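CDA peptide synthetase I (Streptomyces coelicolor, PDB 5DU9) is a nonribosomal peptide synthetase, represented here by its condensation domain and modelled with (2S)-2-amino-N-butyl-propanamide. Local coordinates at residues A[62-67]-A[77-82]; A[97-102]-A[133-138]. The protein carries 1 engineered substitution. One frame throughout, in Å; residues are numbered along the deposited sequence.

Contact 1 (A[62-67]-A[77-82])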
ATOM      1  N   THR A  62       2.862   5.500 -16.554  1.00 16.45           N
ATOM      2  CA  THR A  62       1.981   6.071 -15.546  1.00 15.26           C
ATOM      3  C   THR A  62       2.605   7.312 -14.903  1.00 16.48           C
ATOM      4  O   THR A  62       1.894   8.235 -14.508  1.00 17.10           O
ATOM      5  CB  THR A  62       1.622   5.042 -14.456  1.00 14.09           C
ATOM      6  OG1 THR A  62       0.516   5.533 -13.689  1.00 15.76           O
ATOM      7  CG2 THR A  62       2.802   4.750 -13.539  1.00 15.84           C
ATOM      8  N   LEU A  63       3.930   7.348 -14.824  1.00 16.84           N
ATOM      9  CA  LEU A  63       4.616   8.497 -14.244  1.00 16.48           C
ATOM     10  C   LEU A  63       4.770   9.636 -15.245  1.00 17.53           C
ATOM     11  O   LEU A  63       5.307  10.688 -14.898  1.00 21.02           O
ATOM     12  CB  LEU A  63       5.992   8.091 -13.710  1.00 16.30           C
ATOM     13  CG  LEU A  63       5.994   7.199 -12.466  1.00 16.68           C
ATOM     14  CD1 LEU A  63       7.419   6.767 -12.139  1.00 18.73           C
ATOM     15  CD2 LEU A  63       5.369   7.909 -11.273  1.00 17.97           C
ATOM     16  N   CYS A  64       4.308   9.419 -16.477  1.00 17.83           N
ATOM     17  CA  CYS A  64       4.315  10.448 -17.516  1.00 19.53           C
ATOM     18  C   CYS A  64       2.901  10.840 -17.907  1.00 21.99           C
ATOM     19  O   CYS A  64       2.687  11.422 -18.969  1.00 23.69           O
ATOM     20  CB  CYS A  64       5.054   9.960 -18.764  1.00 21.12           C
ATOM     21  SG  CYS A  64       6.794   9.650 -18.538  1.00 23.88           S
ATOM     22  N   SER A  65       1.939  10.508 -17.057  1.00 18.53           N
ATOM     23  CA  SER A  65       0.538  10.655 -17.412  1.00 18.48           C
ATOM     24  C   SER A  65      -0.136  11.800 -16.674  1.00 21.71           C
ATOM     25  O   SER A  65       0.270  12.184 -15.576  1.00 21.39           O
ATOM     26  CB  SER A  65      -0.212   9.353 -17.136  1.00 20.99           C
ATOM     27  OG  SER A  65       0.196   8.331 -18.028  1.00 21.58           O
ATOM     28  N   ARG A  66      -1.165  12.350 -17.307  1.00 19.83           N
ATOM     29  CA  ARG A  66      -2.070  13.281 -16.654  1.00 19.29           C
ATOM     30  C   ARG A  66      -3.495  12.821 -16.909  1.00 22.26           C
ATOM     31  O   ARG A  66      -3.723  11.903 -17.700  1.00 20.68           O
ATOM     32  CB  ARG A  66      -1.860  14.700 -17.164  1.00 20.99           C
ATOM     33  CG  ARG A  66      -2.146  14.890 -18.641  1.00 22.85           C
ATOM     34  CD  ARG A  66      -1.725  16.280 -19.044  1.00 27.76           C
ATOM     35  NE  ARG A  66      -2.195  16.669 -20.367  1.00 30.29           N
ATOM     36  CZ  ARG A  66      -2.570  17.904 -20.694  1.00 37.90           C
ATOM     37  NH1 ARG A  66      -2.549  18.876 -19.791  1.00 36.68           N
ATOM     38  NH2 ARG A  66      -2.977  18.168 -21.926  1.00 31.44           N
ATOM     39  N   PHE A  67      -4.448  13.460 -16.240  1.00 19.36           N
ATOM     40  CA  PHE A  67      -5.844  13.066 -16.335  1.00 19.52           C
ATOM     41  C   PHE A  67      -6.718  14.262 -16.674  1.00 25.45           C
ATOM     42  O   PHE A  67      -6.657  15.304 -16.020  1.00 26.63           O
ATOM     43  CB  PHE A  67      -6.286  12.406 -15.032  1.00 18.29           C
ATOM     44  CG  PHE A  67      -5.513  11.161 -14.718  1.00 16.72           C
ATOM     45  CD1 PHE A  67      -4.250  11.241 -14.149  1.00 15.97           C
ATOM     46  CD2 PHE A  67      -6.025   9.914 -15.034  1.00 18.76           C
ATOM     47  CE1 PHE A  67      -3.522  10.101 -13.887  1.00 14.99           C
ATOM     48  CE2 PHE A  67      -5.302   8.768 -14.772  1.00 15.90           C
ATOM     49  CZ  PHE A  67      -4.051   8.861 -14.195  1.00 15.85           C
ATOM     50  N   ARG A  77      -7.009   9.289 -19.431  1.00 20.92           N
ATOM     51  CA  ARG A  77      -5.593   9.477 -19.159  1.00 20.26           C
ATOM     52  C   ARG A  77      -4.852   9.846 -20.442  1.00 22.44           C
ATOM     53  O   ARG A  77      -5.077   9.244 -21.491  1.00 23.02           O
ATOM     54  CB  ARG A  77      -4.998   8.209 -18.540  1.00 18.90           C
ATOM     55  CG  ARG A  77      -3.521   8.313 -18.204  1.00 19.43           C
ATOM     56  CD  ARG A  77      -3.011   7.039 -17.550  1.00 17.17           C
ATOM     57  NE  ARG A  77      -3.125   5.885 -18.440  1.00 18.03           N
ATOM     58  CZ  ARG A  77      -2.293   5.627 -19.444  1.00 19.09           C
ATOM     59  NH1 ARG A  77      -1.282   6.448 -19.709  1.00 19.56           N
ATOM     60  NH2 ARG A  77      -2.479   4.552 -20.196  1.00 19.98           N
ATOM     61  N   ALA A  78      -3.976  10.843 -20.341  1.00 22.11           N
ATOM     62  CA  ALA A  78      -3.172  11.301 -21.469  1.00 23.84           C
ATOM     63  C   ALA A  78      -1.689  11.088 -21.185  1.00 25.40           C
ATOM     64  O   ALA A  78      -1.205  11.406 -20.100  1.00 23.65           O
ATOM     65  CB  ALA A  78      -3.453  12.765 -21.757  1.00 26.39           C
ATOM     66  N   TYR A  79      -0.977  10.552 -22.173  1.00 24.48           N
ATOM     67  CA  TYR A  79       0.440  10.225 -22.042  1.00 27.04           C
ATOM     68  C   TYR A  79       1.317  11.383 -22.517  1.00 30.54           C
ATOM     69  O   TYR A  79       1.166  11.862 -23.640  1.00 29.81           O
ATOM     70  CB  TYR A  79       0.745   8.949 -22.834  1.00 29.61           C
ATOM     71  CG  TYR A  79       2.210   8.583 -22.948  1.00 30.88           C
ATOM     72  CD1 TYR A  79       3.017   8.480 -21.823  1.00 26.73           C
ATOM     73  CD2 TYR A  79       2.775   8.309 -24.186  1.00 38.01           C
ATOM     74  CE1 TYR A  79       4.349   8.132 -21.929  1.00 27.09           C
ATOM     75  CE2 TYR A  79       4.104   7.961 -24.303  1.00 45.50           C
ATOM     76  CZ  TYR A  79       4.888   7.871 -23.174  1.00 30.11           C
ATOM     77  OH  TYR A  79       6.214   7.523 -23.293  1.00 32.24           O
ATOM     78  N   CYS A  80       2.228  11.819 -21.649  1.00 25.10           N
ATOM     79  CA  CYS A  80       3.083  12.976 -21.913  1.00 28.48           C
ATOM     80  C   CYS A  80       4.554  12.674 -21.635  1.00 27.39           C
ATOM     81  O   CYS A  80       5.027  12.890 -20.522  1.00 25.52           O
ATOM     82  CB  CYS A  80       2.641  14.162 -21.055  1.00 29.73           C
ATOM     83  SG  CYS A  80       0.924  14.663 -21.286  1.00 30.05           S
ATOM     84  N   PRO A  81       5.288  12.180 -22.646  1.00 30.72           N
ATOM     85  CA  PRO A  81       6.719  11.909 -22.460  1.00 32.04           C
ATOM     86  C   PRO A  81       7.497  13.116 -21.926  1.00 31.35           C
ATOM     87  O   PRO A  81       7.061  14.247 -22.126  1.00 29.94           O
ATOM     88  CB  PRO A  81       7.192  11.551 -23.872  1.00 41.37           C
ATOM     89  CG  PRO A  81       5.994  11.008 -24.544  1.00 49.61           C
ATOM     90  CD  PRO A  81       4.811  11.742 -23.970  1.00 36.04           C
ATOM     91  N   PRO A  82       8.630  12.880 -21.244  1.00 28.75           N
ATOM     92  CA  PRO A  82       9.475  14.012 -20.848  1.00 29.44           C
ATOM     93  C   PRO A  82      10.098  14.706 -22.053  1.00 40.00           C
ATOM     94  O   PRO A  82       9.993  14.207 -23.173  1.00 39.49           O
ATOM     95  CB  PRO A  82      10.558  13.364 -19.977  1.00 28.93           C
ATOM     96  CG  PRO A  82      10.012  12.034 -19.585  1.00 37.62           C
ATOM     97  CD  PRO A  82       9.141  11.603 -20.717  1.00 40.33           C
TER

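Contact 2 (A[97-102]-A[133-138])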
ATOM      1  N   PRO A  97       2.141  19.328 -23.001  1.00 40.07           N
ATOM      2  CA  PRO A  97       3.136  19.477 -21.932  1.00 41.38           C
ATOM      3  C   PRO A  97       4.081  18.282 -21.829  1.00 45.67           C
ATOM      4  O   PRO A  97       3.668  17.154 -22.089  1.00 36.17           O
ATOM      5  CB  PRO A  97       2.277  19.602 -20.669  1.00 40.27           C
ATOM      6  CG  PRO A  97       1.003  18.924 -21.007  1.00 47.78           C
ATOM      7  CD  PRO A  97       0.775  19.188 -22.464  1.00 35.53           C
ATOM      8  N   TYR A  98       5.337  18.544 -21.480  1.00 32.38           N
ATOM      9  CA  TYR A  98       6.293  17.490 -21.169  1.00 31.17           C
ATOM     10  C   TYR A  98       6.186  17.147 -19.690  1.00 28.55           C
ATOM     11  O   TYR A  98       5.990  18.031 -18.859  1.00 33.57           O
ATOM     12  CB  TYR A  98       7.731  17.921 -21.486  1.00 33.23           C
ATOM     13  CG  TYR A  98       8.083  17.995 -22.955  1.00 35.79           C
ATOM     14  CD1 TYR A  98       8.031  16.865 -23.763  1.00 35.90           C
ATOM     15  CD2 TYR A  98       8.510  19.186 -23.524  1.00 40.36           C
ATOM     16  CE1 TYR A  98       8.368  16.929 -25.105  1.00 38.68           C
ATOM     17  CE2 TYR A  98       8.849  19.260 -24.862  1.00 44.91           C
ATOM     18  CZ  TYR A  98       8.779  18.128 -25.648  1.00 41.51           C
ATOM     19  OH  TYR A  98       9.117  18.197 -26.981  1.00 47.75           O
ATOM     20  N   THR A  99       6.311  15.868 -19.360  1.00 26.83           N
ATOM     21  CA  THR A  99       6.424  15.477 -17.964  1.00 24.98           C
ATOM     22  C   THR A  99       7.738  16.024 -17.419  1.00 26.80           C
ATOM     23  O   THR A  99       8.803  15.716 -17.956  1.00 26.94           O
ATOM     24  CB  THR A  99       6.380  13.952 -17.784  1.00 23.08           C
ATOM     25  OG1 THR A  99       5.072  13.474 -18.106  1.00 24.65           O
ATOM     26  CG2 THR A  99       6.711  13.559 -16.339  1.00 21.24           C
ATOM     27  N   PRO A 100       7.675  16.842 -16.357  1.00 25.22           N
ATOM     28  CA  PRO A 100       8.926  17.281 -15.738  1.00 26.62           C
ATOM     29  C   PRO A 100       9.537  16.180 -14.883  1.00 23.71           C
ATOM     30  O   PRO A 100       8.806  15.359 -14.327  1.00 23.66           O
ATOM     31  CB  PRO A 100       8.496  18.472 -14.883  1.00 35.66           C
ATOM     32  CG  PRO A 100       7.089  18.174 -14.521  1.00 42.89           C
ATOM     33  CD  PRO A 100       6.499  17.427 -15.689  1.00 29.34           C
ATOM     34  N   VAL A 101      10.860  16.157 -14.795  1.00 27.66           N
ATOM     35  CA  VAL A 101      11.546  15.204 -13.936  1.00 29.16           C
ATOM     36  C   VAL A 101      12.565  15.932 -13.078  1.00 26.46           C
ATOM     37  O   VAL A 101      13.439  16.637 -13.586  1.00 27.54           O
ATOM     38  CB  VAL A 101      12.249  14.102 -14.738  1.00 29.35           C
ATOM     39  CG1 VAL A 101      12.795  13.043 -13.790  1.00 30.82           C
ATOM     40  CG2 VAL A 101      11.285  13.477 -15.744  1.00 30.48           C
ATOM     41  N   LEU A 102      12.436  15.749 -11.770  1.00 27.92           N
ATOM     42  CA  LEU A 102      13.298  16.410 -10.807  1.00 24.01           C
ATOM     43  C   LEU A 102      13.622  15.476  -9.654  1.00 23.67           C
ATOM     44  O   LEU A 102      12.721  14.950  -8.996  1.00 23.42           O
ATOM     45  CB  LEU A 102      12.629  17.681 -10.278  1.00 27.79           C
ATOM     46  CG  LEU A 102      13.344  18.404  -9.133  1.00 27.71           C
ATOM     47  CD1 LEU A 102      14.660  18.997  -9.615  1.00 30.46           C
ATOM     48  CD2 LEU A 102      12.445  19.476  -8.540  1.00 30.00           C
ATOM     49  N   ASP A 133      -4.258  17.415 -13.863  1.00 22.80           N
ATOM     50  CA  ASP A 133      -4.091  17.787 -15.267  1.00 23.41           C
ATOM     51  C   ASP A 133      -2.654  18.187 -15.608  1.00 26.53           C
ATOM     52  O   ASP A 133      -2.369  18.569 -16.739  1.00 29.68           O
ATOM     53  CB  ASP A 133      -5.040  18.930 -15.635  1.00 26.19           C
ATOM     54  CG  ASP A 133      -4.670  20.238 -14.965  1.00 34.03           C
ATOM     55  OD1 ASP A 133      -4.111  20.205 -13.853  1.00 32.94           O
ATOM     56  OD2 ASP A 133      -4.946  21.303 -15.555  1.00 44.45           O
ATOM     57  N   ARG A 134      -1.758  18.109 -14.630  1.00 24.87           N
ATOM     58  CA  ARG A 134      -0.339  18.366 -14.862  1.00 30.75           C
ATOM     59  C   ARG A 134       0.416  17.040 -14.859  1.00 25.41           C
ATOM     60  O   ARG A 134       0.369  16.311 -13.871  1.00 23.98           O
ATOM     61  CB  ARG A 134       0.225  19.310 -13.798  1.00 31.11           C
ATOM     62  CG  ARG A 134      -0.472  20.658 -13.742  1.00 32.82           C
ATOM     63  N   PRO A 135       1.108  16.712 -15.962  1.00 23.84           N
ATOM     64  CA  PRO A 135       1.725  15.383 -16.026  1.00 21.11           C
ATOM     65  C   PRO A 135       2.913  15.220 -15.078  1.00 26.44           C
ATOM     66  O   PRO A 135       3.586  16.194 -14.757  1.00 29.09           O
ATOM     67  CB  PRO A 135       2.173  15.275 -17.484  1.00 22.27           C
ATOM     68  CG  PRO A 135       2.388  16.675 -17.916  1.00 27.37           C
ATOM     69  CD  PRO A 135       1.361  17.494 -17.186  1.00 28.19           C
ATOM     70  N   GLY A 136       3.156  13.990 -14.639  1.00 24.79           N
ATOM     71  CA  GLY A 136       4.250  13.706 -13.725  1.00 26.74           C
ATOM     72  C   GLY A 136       3.801  13.866 -12.288  1.00 23.50           C
ATOM     73  O   GLY A 136       4.253  14.756 -11.569  1.00 25.34           O
ATOM     74  N   LEU A 137       2.906  12.982 -11.874  1.00 17.96           N
ATOM     75  CA  LEU A 137       2.246  13.106 -10.584  1.00 16.76           C
ATOM     76  C   LEU A 137       3.056  12.417  -9.497  1.00 16.35           C
ATOM     77  O   LEU A 137       2.574  11.526  -8.798  1.00 15.18           O
ATOM     78  CB  LEU A 137       0.835  12.535 -10.671  1.00 15.46           C
ATOM     79  CG  LEU A 137      -0.052  13.395 -11.576  1.00 17.45           C
ATOM     80  CD1 LEU A 137      -1.221  12.608 -12.135  1.00 18.76           C
ATOM     81  CD2 LEU A 137      -0.550  14.618 -10.820  1.00 21.47           C
ATOM     82  N   SER A 138       4.303  12.843  -9.365  1.00 17.51           N
ATOM     83  CA  SER A 138       5.170  12.304  -8.334  1.00 16.48           C
ATOM     84  C   SER A 138       6.172  13.348  -7.874  1.00 15.40           C
ATOM     85  O   SER A 138       6.334  14.402  -8.498  1.00 16.62           O
ATOM     86  CB  SER A 138       5.889  11.048  -8.834  1.00 15.95           C
ATOM     87  OG  SER A 138       6.755  11.340  -9.915  1.00 18.29           O
TER

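Contact 1 (A[62-67]-A[77-82])
A two-stranded antiparallel beta hairpin, strands 65-69 and 75-79 of the condensation domain, brings 62-67 against 77-82. Arg66 and Ala78 form its hydrogen-bonded pair: Arg66 N gives to Ala78 O and Ala78 N to Arg66 O, both at 2.9 Å. Beyond the last paired residues, Cys80 N still reaches Cys64 O at 2.7 Å, carrying the ladder into the loop. Ser65, Phe67 and Arg77 share one face. Arg77 CG lies over one face of the Phe67 ring, 4.3 Å from its centroid, a CH-pi contact, so an aromatic residue suits this neighbour of a long aliphatic stem. A bend at chi3 (62°) then turns the guanidinium toward Ser65, whose OG comes to its edge, 2.9 Å from Arg77 NH1 and 18° out of the guanidinium plane. A short hydroxyl side chain suits a place beside the bent Arg77 stem; Ser65 OG also bonds Glu61 O. On the reverse face the little Ala78 leaves room for the extended Arg66, whose NE passes Cys80 SG at 3.8 Å while NH1 bonds Asp133 O. Near the hairpin's end Cys64 CB touches Tyr79 CE1 at 3.7 Å, and its sulfur packs on Pro82 CD. Arg77 NH1 also forms a salt bridge with Glu61 OE2, which would probably offset the cost of placing a cation in this buried position and hold its rotation.

Contact 2 (A[97-102]-A[133-138])
Two irregular segments meet here without one hydrogen bond between them, largely through prolines: Pro97 and Pro100 on one side, Pro135 on the other. It is a loop-to-loop contact of the condensation domain, between the segment leading into strand 103-107 and the one leading into strand 138-146, neighbouring parallel strands of the mixed sheet. Pro135 is central. Its side chain runs roughly perpendicular to that of Pro97, CG lying 4.0 Å from Pro97 CB, and its CB comes to 3.5 Å from Thr99 OG1. Rigid rings without an N-H suit such a junction, because they fill space and leave no backbone donor to satisfy. Thr99 works with both branches. The torsion chi1 (-68°) sets OG1 beside its own backbone N and sends CG2 anti to that N; OG1 lies alongside Pro135 CB and probably hydrogen-bonds Cys80 O, while the methyl rests on Gly136 CA at 3.6 Å. Glycine fits that place on two counts: its backbone angles (phi 88°, psi 67°) are awkward for residues with a side chain, and, having none, it lets the Thr99 methyl come right against its CA. Just after it, Leu137 is the centre of an inverse gamma turn, which swings the chain toward strand 138-146, and its side chain packs on Phe67 and His157. Next along the chain from Thr99, the Pro100 ring meets the backbone of the other loop, CD lying 3.3 Å from Pro135 O.

Contact 1 closes before contact 2 opens along the chain, yet their centres lie about 7 Å apart, on the same side of the chain's centre. The hairpin of contact 1 is a separate small sheet, whereas the loops of contact 2 lead into strands 103-107 and 138-146 of the six-stranded mixed sheet. The polar ends of Arg66 and Thr99 each reach from one contact to a backbone carbonyl of the other, and Cys64 CA packs on Thr99 OG1. Helix 46-58 touches both, through Cys64 and Pro82 in contact 1 and Val101 in contact 2. The hairpin is thereby joined to the edge of the larger sheet.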